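Local coordinates for ancylostoma secreted protein 1 (Necator americanus, PDB 3NT8) that is a secreted two-CAP-domain protein of the hookworm, probably associated with the transition of infective larvae to parasitism, at residues Leu41-Ala52 with Leu63-Trp74. Residues are numbered along the deposited sequence; the frame is centred on the assembly and turned at random.
Sequences LDFHNNARRRVA and LNPAKNMYKLSW
A52 and A66 bring the two backbones closest, their CA atoms 4.0 Å apart; from A66 to W74 the chain runs back antiparallel along segment 41-52 of helix 34-52, the CA pairs N45-K71 (5.9 Å) and L41-W74 (6.9 Å) marking its course. A52 O is bonded directly by A66 N (2.9 Å), and V51 O reaches L63 O through a water that donates to both.

Midway, N45 reads the backbone of L72 with its amide: OD1 accepts from L72 N at 2.9 Å, and ND2 gives a weak bond to L72 O. K71 lays CG against this amide, and K71 NZ goes on to a salt bridge with E210.

R48 approaches Y70 O side-on, NE and NH2 each 2.8 Å from that one oxygen, which lies near the guanidinium plane. A bend at chi3 (70°) turns the group there. L72 CD2 sits over the centre of one face and M69 SD, offset, over the other; M152 O and Y154 O take further N-H groups, fixing the plane's rotation. L41 CD1 reaches L72 CB at 4.2 Å.

Such pinning of an extended return segment to the first long helix, leading into edge strand 73-74, belongs to the alpha-beta-alpha sandwich of the N-terminal CAP domain.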
ATOM      1  N   LEU A  41     -18.310  11.538   8.732  1.00 18.31           N
ATOM      2  CA  LEU A  41     -17.313  10.894   9.549  1.00 18.32           C
ATOM      3  C   LEU A  41     -17.869   9.697  10.307  1.00 19.13           C
ATOM      4  O   LEU A  41     -17.196   8.669  10.365  1.00 19.79           O
ATOM      5  CB  LEU A  41     -16.694  11.894  10.495  1.00 17.86           C
ATOM      6  CG  LEU A  41     -15.532  11.427  11.353  1.00 18.33           C
ATOM      7  CD1 LEU A  41     -14.327  11.091  10.502  1.00 15.61           C
ATOM      8  CD2 LEU A  41     -15.211  12.505  12.425  1.00 16.50           C
ATOM      9  N   ASP A  42     -19.050   9.847  10.934  1.00 18.85           N
ATOM     10  CA  ASP A  42     -19.654   8.787  11.736  1.00 17.86           C
ATOM     11  C   ASP A  42     -20.024   7.568  10.890  1.00 17.05           C
ATOM     12  O   ASP A  42     -19.828   6.396  11.306  1.00 16.60           O
ATOM     13  CB  ASP A  42     -20.929   9.327  12.429  1.00 18.52           C
ATOM     14  CG  ASP A  42     -20.621  10.264  13.574  1.00 20.81           C
ATOM     15  OD1 ASP A  42     -19.427  10.382  13.974  1.00 19.39           O
ATOM     16  OD2 ASP A  42     -21.590  10.855  14.103  1.00 24.41           O
ATOM     17  N   PHE A  43     -20.581   7.821   9.708  1.00 14.70           N
ATOM     18  CA  PHE A  43     -21.003   6.698   8.862  1.00 15.62           C
ATOM     19  C   PHE A  43     -19.745   5.836   8.528  1.00 15.32           C
ATOM     20  O   PHE A  43     -19.785   4.590   8.526  1.00 15.00           O
ATOM     21  CB  PHE A  43     -21.737   7.197   7.604  1.00 14.99           C
ATOM     22  CG  PHE A  43     -22.420   6.091   6.814  1.00 18.86           C
ATOM     23  CD1 PHE A  43     -23.830   5.977   6.820  1.00 21.93           C
ATOM     24  CD2 PHE A  43     -21.681   5.179   6.058  1.00 14.93           C
ATOM     25  CE1 PHE A  43     -24.449   4.966   6.114  1.00 19.87           C
ATOM     26  CE2 PHE A  43     -22.320   4.158   5.348  1.00 19.46           C
ATOM     27  CZ  PHE A  43     -23.708   4.074   5.357  1.00 19.52           C
ATOM     28  N   HIS A  44     -18.627   6.488   8.271  1.00 14.26           N
ATOM     29  CA  HIS A  44     -17.461   5.720   7.880  1.00 15.94           C
ATOM     30  C   HIS A  44     -16.941   4.911   9.072  1.00 16.97           C
ATOM     31  O   HIS A  44     -16.631   3.748   8.910  1.00 15.63           O
ATOM     32  CB  HIS A  44     -16.339   6.581   7.312  1.00 15.02           C
ATOM     33  CG  HIS A  44     -16.497   6.969   5.863  1.00 16.15           C
ATOM     34  ND1 HIS A  44     -17.275   8.032   5.445  1.00 17.19           N
ATOM     35  CD2 HIS A  44     -15.903   6.485   4.738  1.00 17.82           C
ATOM     36  CE1 HIS A  44     -17.189   8.149   4.126  1.00 14.02           C
ATOM     37  NE2 HIS A  44     -16.355   7.230   3.676  1.00 16.44           N
ATOM     38  N   ASN A  45     -16.810   5.551  10.249  1.00 17.80           N
ATOM     39  CA  ASN A  45     -16.262   4.871  11.435  1.00 17.64           C
ATOM     40  C   ASN A  45     -17.154   3.816  12.054  1.00 16.94           C
ATOM     41  O   ASN A  45     -16.661   2.858  12.641  1.00 16.46           O
ATOM     42  CB  ASN A  45     -15.902   5.883  12.499  1.00 17.20           C
ATOM     43  CG  ASN A  45     -14.737   6.685  12.100  1.00 18.03           C
ATOM     44  OD1 ASN A  45     -13.814   6.158  11.475  1.00 11.55           O
ATOM     45  ND2 ASN A  45     -14.757   7.981  12.428  1.00 20.45           N
ATOM     46  N   ASN A  46     -18.455   4.019  11.973  1.00 15.95           N
ATOM     47  CA  ASN A  46     -19.382   3.018  12.448  1.00 17.24           C
ATOM     48  C   ASN A  46     -19.316   1.764  11.583  1.00 17.84           C
ATOM     49  O   ASN A  46     -19.417   0.645  12.113  1.00 19.81           O
ATOM     50  CB  ASN A  46     -20.833   3.551  12.489  1.00 16.39           C
ATOM     51  CG  ASN A  46     -20.991   4.643  13.528  1.00 18.41           C
ATOM     52  OD1 ASN A  46     -20.296   4.613  14.529  1.00 21.47           O
ATOM     53  ND2 ASN A  46     -21.875   5.605  13.295  1.00 18.24           N
ATOM     54  N   ALA A  47     -19.232   1.957  10.271  1.00 15.07           N
ATOM     55  CA  ALA A  47     -19.141   0.863   9.329  1.00 16.46           C
ATOM     56  C   ALA A  47     -17.775   0.197   9.413  1.00 15.79           C
ATOM     57  O   ALA A  47     -17.684  -1.041   9.338  1.00 15.43           O
ATOM     58  CB  ALA A  47     -19.441   1.327   7.836  1.00 14.03           C
ATOM     59  N   ARG A  48     -16.734   0.986   9.608  1.00 14.67           N
ATOM     60  CA  ARG A  48     -15.399   0.353   9.813  1.00 16.55           C
ATOM     61  C   ARG A  48     -15.308  -0.537  11.084  1.00 16.36           C
ATOM     62  O   ARG A  48     -14.605  -1.574  11.079  1.00 17.05           O
ATOM     63  CB  ARG A  48     -14.260   1.387   9.752  1.00 16.67           C
ATOM     64  CG  ARG A  48     -14.107   2.042   8.365  1.00 17.77           C
ATOM     65  CD  ARG A  48     -13.301   3.384   8.312  1.00 15.59           C
ATOM     66  NE  ARG A  48     -11.900   3.131   8.567  1.00 14.99           N
ATOM     67  CZ  ARG A  48     -10.998   2.816   7.636  1.00 11.68           C
ATOM     68  NH1 ARG A  48     -11.331   2.820   6.317  1.00  8.46           N
ATOM     69  NH2 ARG A  48      -9.766   2.561   8.031  1.00  5.07           N
ATOM     70  N   ARG A  49     -16.012  -0.132  12.142  1.00 15.84           N
ATOM     71  CA  ARG A  49     -15.967  -0.772  13.447  1.00 15.97           C
ATOM     72  C   ARG A  49     -16.769  -2.053  13.379  1.00 16.50           C
ATOM     73  O   ARG A  49     -16.358  -3.030  13.966  1.00 16.36           O
ATOM     74  CB  ARG A  49     -16.507   0.145  14.543  1.00 16.16           C
ATOM     75  CG  ARG A  49     -16.434  -0.444  15.949  1.00 17.80           C
ATOM     76  CD  ARG A  49     -16.950   0.553  16.954  1.00 16.76           C
ATOM     77  NE  ARG A  49     -15.840   1.343  17.493  1.00 18.44           N
ATOM     78  CZ  ARG A  49     -15.694   2.663  17.361  1.00 18.95           C
ATOM     79  NH1 ARG A  49     -16.581   3.397  16.709  1.00 19.43           N
ATOM     80  NH2 ARG A  49     -14.655   3.252  17.906  1.00 13.78           N
ATOM     81  N   ARG A  50     -17.908  -2.014  12.665  1.00 15.76           N
ATOM     82  CA  ARG A  50     -18.664  -3.200  12.360  1.00 16.32           C
ATOM     83  C   ARG A  50     -17.858  -4.262  11.666  1.00 16.52           C
ATOM     84  O   ARG A  50     -18.031  -5.434  11.982  1.00 18.84           O
ATOM     85  CB  ARG A  50     -19.953  -2.917  11.600  1.00 15.45           C
ATOM     86  CG  ARG A  50     -21.020  -2.204  12.409  1.00 17.51           C
ATOM     87  CD  ARG A  50     -22.301  -2.142  11.656  1.00 22.18           C
ATOM     88  NE  ARG A  50     -22.929  -3.452  11.381  1.00 29.94           N
ATOM     89  CZ  ARG A  50     -23.677  -4.206  12.230  1.00 35.99           C
ATOM     90  NH1 ARG A  50     -23.885  -3.861  13.505  1.00 38.21           N
ATOM     91  NH2 ARG A  50     -24.225  -5.365  11.803  1.00 37.16           N
ATOM     92  N   VAL A  51     -16.999  -3.892  10.733  1.00 17.39           N
ATOM     93  CA  VAL A  51     -16.179  -4.850  10.022  1.00 16.72           C
ATOM     94  C   VAL A  51     -15.151  -5.430  10.940  1.00 17.95           C
ATOM     95  O   VAL A  51     -15.004  -6.679  11.038  1.00 19.63           O
ATOM     96  CB  VAL A  51     -15.471  -4.210   8.797  1.00 18.13           C
ATOM     97  CG1 VAL A  51     -14.519  -5.245   8.113  1.00 12.21           C
ATOM     98  CG2 VAL A  51     -16.489  -3.695   7.800  1.00 18.21           C
ATOM     99  N   ALA A  52     -14.414  -4.534  11.595  1.00 18.83           N
ATOM    100  CA  ALA A  52     -13.407  -4.894  12.574  1.00 19.23           C
ATOM    101  C   ALA A  52     -13.901  -5.929  13.563  1.00 19.52           C
ATOM    102  O   ALA A  52     -13.178  -6.882  13.814  1.00 18.58           O
ATOM    103  CB  ALA A  52     -12.912  -3.705  13.275  1.00 19.11           C
ATOM    104  N   LEU A  63     -18.598 -10.609   6.925  1.00 18.74           N
ATOM    105  CA  LEU A  63     -17.231 -10.252   6.589  1.00 17.83           C
ATOM    106  C   LEU A  63     -16.284 -10.654   7.664  1.00 18.65           C
ATOM    107  O   LEU A  63     -16.624 -10.565   8.855  1.00 19.57           O
ATOM    108  CB  LEU A  63     -17.105  -8.740   6.375  1.00 17.49           C
ATOM    109  CG  LEU A  63     -17.847  -8.210   5.150  1.00 17.71           C
ATOM    110  CD1 LEU A  63     -17.876  -6.680   5.120  1.00 15.77           C
ATOM    111  CD2 LEU A  63     -17.226  -8.756   3.868  1.00 15.45           C
ATOM    112  N   ASN A  64     -15.054 -11.005   7.277  1.00 19.00           N
ATOM    113  CA  ASN A  64     -14.023 -11.259   8.268  1.00 19.41           C
ATOM    114  C   ASN A  64     -13.754 -10.074   9.202  1.00 18.86           C
ATOM    115  O   ASN A  64     -13.708  -8.948   8.737  1.00 19.59           O
ATOM    116  CB  ASN A  64     -12.691 -11.628   7.582  1.00 18.93           C
ATOM    117  CG  ASN A  64     -12.747 -12.950   6.895  1.00 18.98           C
ATOM    118  OD1 ASN A  64     -13.237 -13.917   7.486  1.00 19.06           O
ATOM    119  ND2 ASN A  64     -12.267 -13.010   5.605  1.00  9.16           N
ATOM    120  N   PRO A  65     -13.513 -10.334  10.511  1.00 19.70           N
ATOM    121  CA  PRO A  65     -13.046  -9.299  11.460  1.00 19.36           C
ATOM    122  C   PRO A  65     -11.686  -8.730  11.070  1.00 20.00           C
ATOM    123  O   PRO A  65     -10.933  -9.392  10.353  1.00 20.40           O
ATOM    124  CB  PRO A  65     -12.872 -10.078  12.762  1.00 19.60           C
ATOM    125  CG  PRO A  65     -12.670 -11.511  12.336  1.00 18.89           C
ATOM    126  CD  PRO A  65     -13.685 -11.626  11.205  1.00 19.04           C
ATOM    127  N   ALA A  66     -11.362  -7.544  11.597  1.00 19.88           N
ATOM    128  CA  ALA A  66     -10.186  -6.836  11.177  1.00 19.89           C
ATOM    129  C   ALA A  66      -9.252  -6.444  12.308  1.00 20.35           C
ATOM    130  O   ALA A  66      -9.672  -5.801  13.281  1.00 21.17           O
ATOM    131  CB  ALA A  66     -10.574  -5.589  10.388  1.00 19.81           C
ATOM    132  N   LYS A  67      -7.961  -6.732  12.131  1.00 19.00           N
ATOM    133  CA  LYS A  67      -6.958  -6.142  12.987  1.00 17.42           C
ATOM    134  C   LYS A  67      -6.439  -4.897  12.285  1.00 16.84           C
ATOM    135  O   LYS A  67      -6.611  -4.746  11.047  1.00 16.02           O
ATOM    136  CB  LYS A  67      -5.837  -7.138  13.268  1.00 16.64           C
ATOM    137  CG  LYS A  67      -5.129  -7.719  12.045  1.00 20.27           C
ATOM    138  CD  LYS A  67      -3.961  -8.635  12.506  1.00 21.85           C
ATOM    139  CE  LYS A  67      -3.161  -9.191  11.326  1.00 26.20           C
ATOM    140  NZ  LYS A  67      -2.288 -10.404  11.683  1.00 28.35           N
ATOM    141  N   ASN A  68      -5.802  -4.004  13.048  1.00 15.63           N
ATOM    142  CA  ASN A  68      -5.266  -2.741  12.466  1.00 15.09           C
ATOM    143  C   ASN A  68      -6.318  -1.928  11.653  1.00 15.79           C
ATOM    144  O   ASN A  68      -6.012  -1.307  10.657  1.00 15.84           O
ATOM    145  CB  ASN A  68      -4.035  -3.053  11.573  1.00 15.02           C
ATOM    146  CG  ASN A  68      -2.916  -3.763  12.321  1.00 12.70           C
ATOM    147  OD1 ASN A  68      -2.728  -3.563  13.519  1.00 20.73           O
ATOM    148  ND2 ASN A  68      -2.137  -4.539  11.609  1.00 18.80           N
ATOM    149  N   MET A  69      -7.587  -1.963  12.045  1.00 17.29           N
ATOM    150  CA  MET A  69      -8.584  -1.126  11.370  1.00 16.99           C
ATOM    151  C   MET A  69      -8.581   0.224  12.005  1.00 17.33           C
ATOM    152  O   MET A  69      -8.981   0.365  13.174  1.00 17.61           O
ATOM    153  CB  MET A  69      -9.977  -1.725  11.455  1.00 17.10           C
ATOM    154  CG  MET A  69     -11.061  -0.875  10.797  1.00 15.12           C
ATOM    155  SD  MET A  69     -10.959  -0.740   8.996  1.00 17.02           S
ATOM    156  CE  MET A  69     -11.339  -2.382   8.384  1.00 21.46           C
ATOM    157  N   TYR A  70      -8.082   1.216  11.268  1.00 17.57           N
ATOM    158  CA  TYR A  70      -7.983   2.613  11.761  1.00 17.50           C
ATOM    159  C   TYR A  70      -9.276   3.457  11.666  1.00 18.04           C
ATOM    160  O   TYR A  70     -10.062   3.375  10.694  1.00 17.04           O
ATOM    161  CB  TYR A  70      -6.768   3.362  11.154  1.00 17.28           C
ATOM    162  CG  TYR A  70      -5.461   2.972  11.797  1.00 17.19           C
ATOM    163  CD1 TYR A  70      -4.825   3.846  12.690  1.00 16.98           C
ATOM    164  CD2 TYR A  70      -4.936   1.696  11.633  1.00 15.35           C
ATOM    165  CE1 TYR A  70      -3.697   3.499  13.343  1.00 15.78           C
ATOM    166  CE2 TYR A  70      -3.752   1.330  12.271  1.00 17.32           C
ATOM    167  CZ  TYR A  70      -3.140   2.217  13.101  1.00 21.55           C
ATOM    168  OH  TYR A  70      -1.974   1.799  13.722  1.00 26.07           O
ATOM    169  N   LYS A  71      -9.492   4.217  12.721  1.00 18.42           N
ATOM    170  CA  LYS A  71     -10.575   5.191  12.797  1.00 20.29           C
ATOM    171  C   LYS A  71     -10.110   6.332  11.933  1.00 19.37           C
ATOM    172  O   LYS A  71      -8.947   6.707  12.013  1.00 20.69           O
ATOM    173  CB  LYS A  71     -10.725   5.678  14.219  1.00 20.32           C
ATOM    174  CG  LYS A  71     -11.921   6.566  14.449  1.00 22.31           C
ATOM    175  CD  LYS A  71     -12.089   6.887  15.947  1.00 25.42           C
ATOM    176  CE  LYS A  71     -13.422   7.740  16.146  1.00 30.34           C
ATOM    177  NZ  LYS A  71     -13.555   8.336  17.507  1.00 32.45           N
ATOM    178  N   LEU A  72     -11.002   6.864  11.116  1.00 17.99           N
ATOM    179  CA  LEU A  72     -10.731   8.074  10.336  1.00 17.21           C
ATOM    180  C   LEU A  72     -10.859   9.326  11.166  1.00 17.57           C
ATOM    181  O   LEU A  72     -11.735   9.419  12.029  1.00 18.42           O
ATOM    182  CB  LEU A  72     -11.707   8.133   9.104  1.00 16.71           C
ATOM    183  CG  LEU A  72     -11.703   6.887   8.178  1.00 13.91           C
ATOM    184  CD1 LEU A  72     -12.614   6.972   6.898  1.00  7.99           C
ATOM    185  CD2 LEU A  72     -10.273   6.637   7.730  1.00 14.39           C
ATOM    186  N   SER A  73      -9.989  10.293  10.914  1.00 18.29           N
ATOM    187  CA  SER A  73     -10.149  11.659  11.413  1.00 19.45           C
ATOM    188  C   SER A  73     -10.466  12.560  10.259  1.00 19.86           C
ATOM    189  O   SER A  73     -10.001  12.339   9.121  1.00 19.32           O
ATOM    190  CB  SER A  73      -8.846  12.131  12.022  1.00 19.93           C
ATOM    191  OG  SER A  73      -8.522  11.235  13.053  1.00 23.55           O
ATOM    192  N   TRP A  74     -11.273  13.574  10.517  1.00 20.09           N
ATOM    193  CA  TRP A  74     -11.530  14.599   9.475  1.00 21.29           C
ATOM    194  C   TRP A  74     -10.325  15.469   9.070  1.00 21.27           C
ATOM    195  O   TRP A  74      -9.528  15.871   9.910  1.00 22.97           O
ATOM    196  CB  TRP A  74     -12.705  15.485   9.925  1.00 21.46           C
ATOM    197  CG  TRP A  74     -13.299  16.292   8.835  1.00 19.82           C
ATOM    198  CD1 TRP A  74     -12.978  17.596   8.500  1.00 19.29           C
ATOM    199  CD2 TRP A  74     -14.327  15.885   7.938  1.00 16.54           C
ATOM    200  NE1 TRP A  74     -13.738  17.997   7.451  1.00 17.15           N
ATOM    201  CE2 TRP A  74     -14.596  16.982   7.099  1.00 15.43           C
ATOM    202  CE3 TRP A  74     -15.067  14.685   7.772  1.00 20.38           C
ATOM    203  CZ2 TRP A  74     -15.547  16.932   6.081  1.00 12.38           C
ATOM    204  CZ3 TRP A  74     -16.018  14.620   6.752  1.00 13.55           C
ATOM    205  CH2 TRP A  74     -16.259  15.751   5.930  1.00 16.65           C
TER
HETATM  206  O   HOH W   1     -17.488  -8.040   9.644  1.00 19.18           O